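Local atomic coordinates of DUF1611 domain-containing protein (Anabaena variabilis, PDB entry 2OBN), a protein that is of unknown function but pairs a Rossmann-like domain with a P-loop domain and probably binds a nucleotide. Residues 311-316 against 335-340; 251-256 against 294-299. The protein carries 2 engineered substitutions. One frame throughout, in Å; residues are numbered along the deposited sequence.

Contact 1. Residues 311-316 against 335-340; sequences LDEYAA and VRFGAD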
loop_
_atom_site.group_PDB
_atom_site.type_symbol
_atom_site.label_atom_id
_atom_site.label_comp_id
_atom_site.label_asym_id
_atom_site.label_seq_id
_atom_site.Cartn_x
_atom_site.Cartn_y
_atom_site.Cartn_z
ATOM N N LEU B 311 -8.567 29.744 12.808
ATOM C CA LEU B 311 -9.698 30.495 13.354
ATOM C C LEU B 311 -9.356 31.244 14.626
ATOM O O LEU B 311 -8.391 30.911 15.294
ATOM C CB LEU B 311 -10.833 29.521 13.692
ATOM C CG LEU B 311 -11.399 28.713 12.535
ATOM C CD1 LEU B 311 -12.409 27.692 13.043
ATOM C CD2 LEU B 311 -12.023 29.644 11.485
ATOM N N ASP B 312 -10.146 32.272 14.943
ATOM C CA ASP B 312 -10.009 32.973 16.232
ATOM C C ASP B 312 -10.591 32.020 17.302
ATOM O O ASP B 312 -11.276 31.045 16.962
ATOM C CB ASP B 312 -10.668 34.377 16.218
ATOM C CG ASP B 312 -12.181 34.342 16.023
ATOM O OD1 ASP B 312 -12.862 33.456 16.571
ATOM O OD2 ASP B 312 -12.708 35.231 15.337
ATOM N N GLU B 313 -10.319 32.286 18.571
ATOM C CA GLU B 313 -10.747 31.383 19.668
ATOM C C GLU B 313 -12.257 31.183 19.738
ATOM O O GLU B 313 -12.738 30.084 20.011
ATOM C CB GLU B 313 -10.247 31.895 21.035
ATOM C CG GLU B 313 -10.258 30.817 22.142
ATOM C CD GLU B 313 -9.785 31.332 23.506
ATOM O OE1 GLU B 313 -9.800 32.562 23.738
ATOM O OE2 GLU B 313 -9.415 30.507 24.370
ATOM N N TYR B 314 -12.987 32.264 19.501
ATOM C CA TYR B 314 -14.450 32.265 19.533
ATOM C C TYR B 314 -15.017 31.389 18.421
ATOM O O TYR B 314 -15.969 30.636 18.637
ATOM C CB TYR B 314 -14.961 33.698 19.387
ATOM C CG TYR B 314 -16.451 33.881 19.570
ATOM C CD1 TYR B 314 -17.326 33.725 18.501
ATOM C CD2 TYR B 314 -16.979 34.261 20.803
ATOM C CE1 TYR B 314 -18.689 33.913 18.653
ATOM C CE2 TYR B 314 -18.349 34.462 20.971
ATOM C CZ TYR B 314 -19.202 34.282 19.887
ATOM O OH TYR B 314 -20.569 34.482 20.026
ATOM N N ALA B 315 -14.433 31.504 17.233
ATOM C CA ALA B 315 -14.850 30.715 16.089
ATOM C C ALA B 315 -14.456 29.252 16.265
ATOM O O ALA B 315 -15.201 28.350 15.850
ATOM C CB ALA B 315 -14.239 31.291 14.805
ATOM N N ALA B 316 -13.285 29.023 16.865
ATOM C CA ALA B 316 -12.784 27.666 17.127
ATOM C C ALA B 316 -13.748 26.921 18.017
ATOM O O ALA B 316 -14.074 25.771 17.754
ATOM C CB ALA B 316 -11.406 27.703 17.787
ATOM N N VAL B 335 -4.489 20.380 20.272
ATOM C CA VAL B 335 -3.294 21.211 20.293
ATOM C C VAL B 335 -3.642 22.503 21.016
ATOM O O VAL B 335 -2.930 22.956 21.916
ATOM C CB VAL B 335 -2.817 21.516 18.847
ATOM C CG1 VAL B 335 -1.721 22.586 18.814
ATOM C CG2 VAL B 335 -2.344 20.230 18.167
ATOM N N ARG B 336 -4.784 23.062 20.637
ATOM C CA ARG B 336 -5.235 24.350 21.155
ATOM C C ARG B 336 -5.821 24.340 22.559
ATOM O O ARG B 336 -5.547 25.252 23.348
ATOM C CB ARG B 336 -6.268 24.909 20.182
ATOM C CG ARG B 336 -6.661 26.330 20.403
ATOM C CD ARG B 336 -7.324 26.857 19.148
ATOM N NE ARG B 336 -7.374 28.311 19.141
ATOM C CZ ARG B 336 -7.738 29.050 18.099
ATOM N NH1 ARG B 336 -8.101 28.481 16.947
ATOM N NH2 ARG B 336 -7.737 30.369 18.217
ATOM N N PHE B 337 -6.631 23.328 22.866
ATOM C CA PHE B 337 -7.323 23.270 24.152
ATOM C C PHE B 337 -6.989 22.080 25.052
ATOM O O PHE B 337 -7.525 21.990 26.156
ATOM C CB PHE B 337 -8.833 23.305 23.917
ATOM C CG PHE B 337 -9.297 24.479 23.110
ATOM C CD1 PHE B 337 -9.276 25.764 23.652
ATOM C CD2 PHE B 337 -9.789 24.308 21.820
ATOM C CE1 PHE B 337 -9.717 26.856 22.914
ATOM C CE2 PHE B 337 -10.238 25.403 21.069
ATOM C CZ PHE B 337 -10.205 26.676 21.620
ATOM N N GLY B 338 -6.114 21.180 24.609
ATOM C CA GLY B 338 -5.756 19.996 25.390
ATOM C C GLY B 338 -6.428 18.730 24.873
ATOM O O GLY B 338 -7.492 18.777 24.263
ATOM N N ALA B 339 -5.826 17.581 25.166
ATOM C CA ALA B 339 -6.319 16.308 24.662
ATOM C C ALA B 339 -7.231 15.513 25.593
ATOM O O ALA B 339 -7.741 14.465 25.173
ATOM C CB ALA B 339 -5.128 15.443 24.265
ATOM N N ASP B 340 -7.447 15.972 26.832
ATOM C CA ASP B 340 -8.216 15.163 27.815
ATOM C C ASP B 340 -9.622 14.750 27.376
ATOM O O ASP B 340 -10.061 13.635 27.662
ATOM C CB ASP B 340 -8.258 15.840 29.200
ATOM C CG ASP B 340 -6.946 15.689 29.987
ATOM O OD1 ASP B 340 -6.170 14.744 29.746
ATOM O OD2 ASP B 340 -6.701 16.514 30.877
#
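Arg336 reaches across to the start of helix 313-327 and grips a single backbone atom, Leu311 O, end-on with both terminal nitrogens. Arg336 NH1 and NH2 each lie 3.0 Å from Leu311 O, and the N-H...O angles of 148° and 143° show two bent bonds sharing one acceptor. The oxygen lies in the guanidinium plane, yet both donors come from the same face of the carbonyl plane. An extended chain from CG to NE gives Arg336 this reach, and the methyl of Ala316 covers one guanidinium face, its CB 3.5 Å from Arg336 NH1. NH1 has a second acceptor in Thr308 OG1, which further fixes the group. In the six-stranded parallel sheet of the P-loop domain, strands 301-307 and 331-332 are neighbours joined through helix 313-327 in a beta-alpha-beta crossover; the contact ties the start of that helix to the short, weakly bonded helix 334-337 following the second strand. Asp312 is the N-cap, its OD1 accepting from Ala315 N at 2.6 Å. Phe337 presents its ring edge to the same helix: CZ lies 4.1 Å from Ala316 CB, and CE1 is 3.9 Å from Glu313 OE2, with carboxylate and ring only 4° from coplanar. Over the centre of one ring face lies Arg336 CG, 3.7 Å above the plane, while Lys317 and Ile320 of helix 313-327 also touch the Phe337 side chain.

Contact 2. Residues 251-256 against 294-299; sequences GSQPTQ and GAFGTV
Val299 straddles the carbonyl oxygen of Pro254 with its two methyls: CG2 is 3.3 Å and CG1 3.4 Å from Pro254 O. With CG1 anti to the backbone N (chi1 -176°), that methyl also faces the proline ring, 4.2 Å from Pro254 CG, and lies 4.0 Å from Thr255 O. No hydrogen bond crosses between the segments, so the evidence is for van der Waals contact along a backbone edge. The touching parts run in similar directions, 23° apart from CA 253 to 256 and CA 296 to 299. Each leads into a strand of the P-loop domain's parallel sheet, where 256-262 and 301-307 are neighbours, and the contact therefore lies at the entry to these strands; helix 279-291 lies between them in the chain, as in a beta-alpha-beta crossover. At the other end Gln253, which leaves helix 245-252 with positive phi, brings OE1 to 4.3 Å from Phe296 CD1, a loose and oblique approach to the ring. The amide's other end is held by its own segment's helix, NE2 donating to Arg250 O. One face of the Phe296 ring is covered by Ala295 CB, 4.0 Å above its centre, and the ring also packs on Leu238 of the second subunit.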
loop_
_atom_site.group_PDB
_atom_site.type_symbol
_atom_site.label_atom_id
_atom_site.label_comp_id
_atom_site.label_asym_id
_atom_site.label_seq_id
_atom_site.Cartn_x
_atom_site.Cartn_y
_atom_site.Cartn_z
ATOM N N GLY B 251 -2.734 -3.592 10.052
ATOM C CA GLY B 251 -1.559 -3.967 10.840
ATOM C C GLY B 251 -1.700 -3.745 12.339
ATOM O O GLY B 251 -1.284 -4.583 13.120
ATOM N N SER B 252 -2.324 -2.633 12.737
ATOM C CA SER B 252 -2.437 -2.277 14.149
ATOM C C SER B 252 -3.656 -2.839 14.840
ATOM O O SER B 252 -3.675 -2.854 16.060
ATOM C CB SER B 252 -2.428 -0.759 14.326
ATOM O OG SER B 252 -3.576 -0.148 13.759
ATOM N N GLN B 253 -4.667 -3.286 14.090
ATOM C CA GLN B 253 -5.898 -3.842 14.681
ATOM C C GLN B 253 -6.383 -2.887 15.777
ATOM O O GLN B 253 -6.543 -3.272 16.930
ATOM C CB GLN B 253 -5.625 -5.243 15.241
ATOM C CG GLN B 253 -5.198 -6.256 14.187
ATOM C CD GLN B 253 -6.360 -6.749 13.320
ATOM O OE1 GLN B 253 -7.227 -7.485 13.795
ATOM N NE2 GLN B 253 -6.348 -6.392 12.043
ATOM N N PRO B 254 -6.654 -1.630 15.406
ATOM C CA PRO B 254 -6.924 -0.633 16.447
ATOM C C PRO B 254 -8.145 -0.926 17.307
ATOM O O PRO B 254 -9.122 -1.519 16.832
ATOM C CB PRO B 254 -7.139 0.668 15.645
ATOM C CG PRO B 254 -7.476 0.239 14.234
ATOM C CD PRO B 254 -6.814 -1.093 14.041
ATOM N N THR B 255 -8.083 -0.497 18.566
ATOM C CA THR B 255 -9.221 -0.628 19.498
ATOM C C THR B 255 -10.129 0.618 19.401
ATOM O O THR B 255 -11.341 0.523 19.580
ATOM C CB THR B 255 -8.740 -0.886 20.937
ATOM O OG1 THR B 255 -7.790 0.114 21.311
ATOM C CG2 THR B 255 -8.071 -2.240 21.027
ATOM N N GLN B 256 -9.538 1.774 19.119
ATOM C CA GLN B 256 -10.289 3.025 18.920
ATOM C C GLN B 256 -9.641 3.866 17.818
ATOM O O GLN B 256 -8.428 3.789 17.589
ATOM C CB GLN B 256 -10.330 3.900 20.186
ATOM C CG GLN B 256 -11.037 3.326 21.420
ATOM C CD GLN B 256 -10.233 2.273 22.156
ATOM O OE1 GLN B 256 -9.001 2.254 22.094
ATOM N NE2 GLN B 256 -10.929 1.378 22.852
ATOM N N GLY B 294 -17.612 -6.777 9.193
ATOM C CA GLY B 294 -17.813 -7.873 10.152
ATOM C C GLY B 294 -16.653 -8.849 10.298
ATOM O O GLY B 294 -16.706 -9.744 11.143
ATOM N N ALA B 295 -15.619 -8.719 9.472
ATOM C CA ALA B 295 -14.479 -9.637 9.523
ATOM C C ALA B 295 -13.641 -9.382 10.777
ATOM O O ALA B 295 -13.092 -10.305 11.385
ATOM C CB ALA B 295 -13.635 -9.487 8.270
ATOM N N PHE B 296 -13.566 -8.117 11.164
ATOM C CA PHE B 296 -12.812 -7.714 12.322
ATOM C C PHE B 296 -13.819 -7.227 13.336
ATOM O O PHE B 296 -14.999 -7.106 13.030
ATOM C CB PHE B 296 -11.804 -6.645 11.906
ATOM C CG PHE B 296 -11.053 -7.027 10.670
ATOM C CD1 PHE B 296 -10.158 -8.080 10.700
ATOM C CD2 PHE B 296 -11.287 -6.390 9.462
ATOM C CE1 PHE B 296 -9.502 -8.482 9.565
ATOM C CE2 PHE B 296 -10.628 -6.791 8.322
ATOM C CZ PHE B 296 -9.728 -7.836 8.378
ATOM N N GLY B 297 -13.374 -6.984 14.553
ATOM C CA GLY B 297 -14.278 -6.486 15.576
ATOM C C GLY B 297 -14.686 -5.053 15.274
ATOM O O GLY B 297 -14.049 -4.358 14.466
ATOM N N THR B 298 -15.760 -4.612 15.917
ATOM C CA THR B 298 -16.220 -3.255 15.752
ATOM C C THR B 298 -15.135 -2.328 16.295
ATOM O O THR B 298 -14.618 -2.572 17.378
ATOM C CB THR B 298 -17.537 -3.046 16.508
ATOM O OG1 THR B 298 -18.507 -3.984 16.029
ATOM C CG2 THR B 298 -18.076 -1.633 16.294
ATOM N N VAL B 299 -14.740 -1.329 15.509
ATOM C CA VAL B 299 -13.762 -0.339 15.928
ATOM C C VAL B 299 -14.428 1.035 15.770
ATOM O O VAL B 299 -14.711 1.448 14.663
ATOM C CB VAL B 299 -12.501 -0.377 15.076
ATOM C CG1 VAL B 299 -11.471 0.608 15.622
ATOM C CG2 VAL B 299 -11.929 -1.780 15.047
#

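How the contacts relate
Both contacts belong to the P-loop domain and share strand 301-307, contact 2 at its entry and contact 1 beyond its end, but their centres are 30 Å apart and their nearest atoms about 12 Å. Contact 2 gathers the loops that enter strands 256-262 and 301-307; contact 1 joins helices that follow strands 301-307 and 331-332. Contact 1 is a surface contact, with one buried residue among six, and is carried by charged-group hydrogen bonding to a carbonyl plus an aromatic edge. Contact 2 is partly buried, with three of six residues buried; it has no hydrogen bond across the segments and relies on van der Waals contact, largely of Val299 methyls against backbone carbonyls and a proline ring. The second subunit touches contact 2 but leaves both segments of contact 1 untouched.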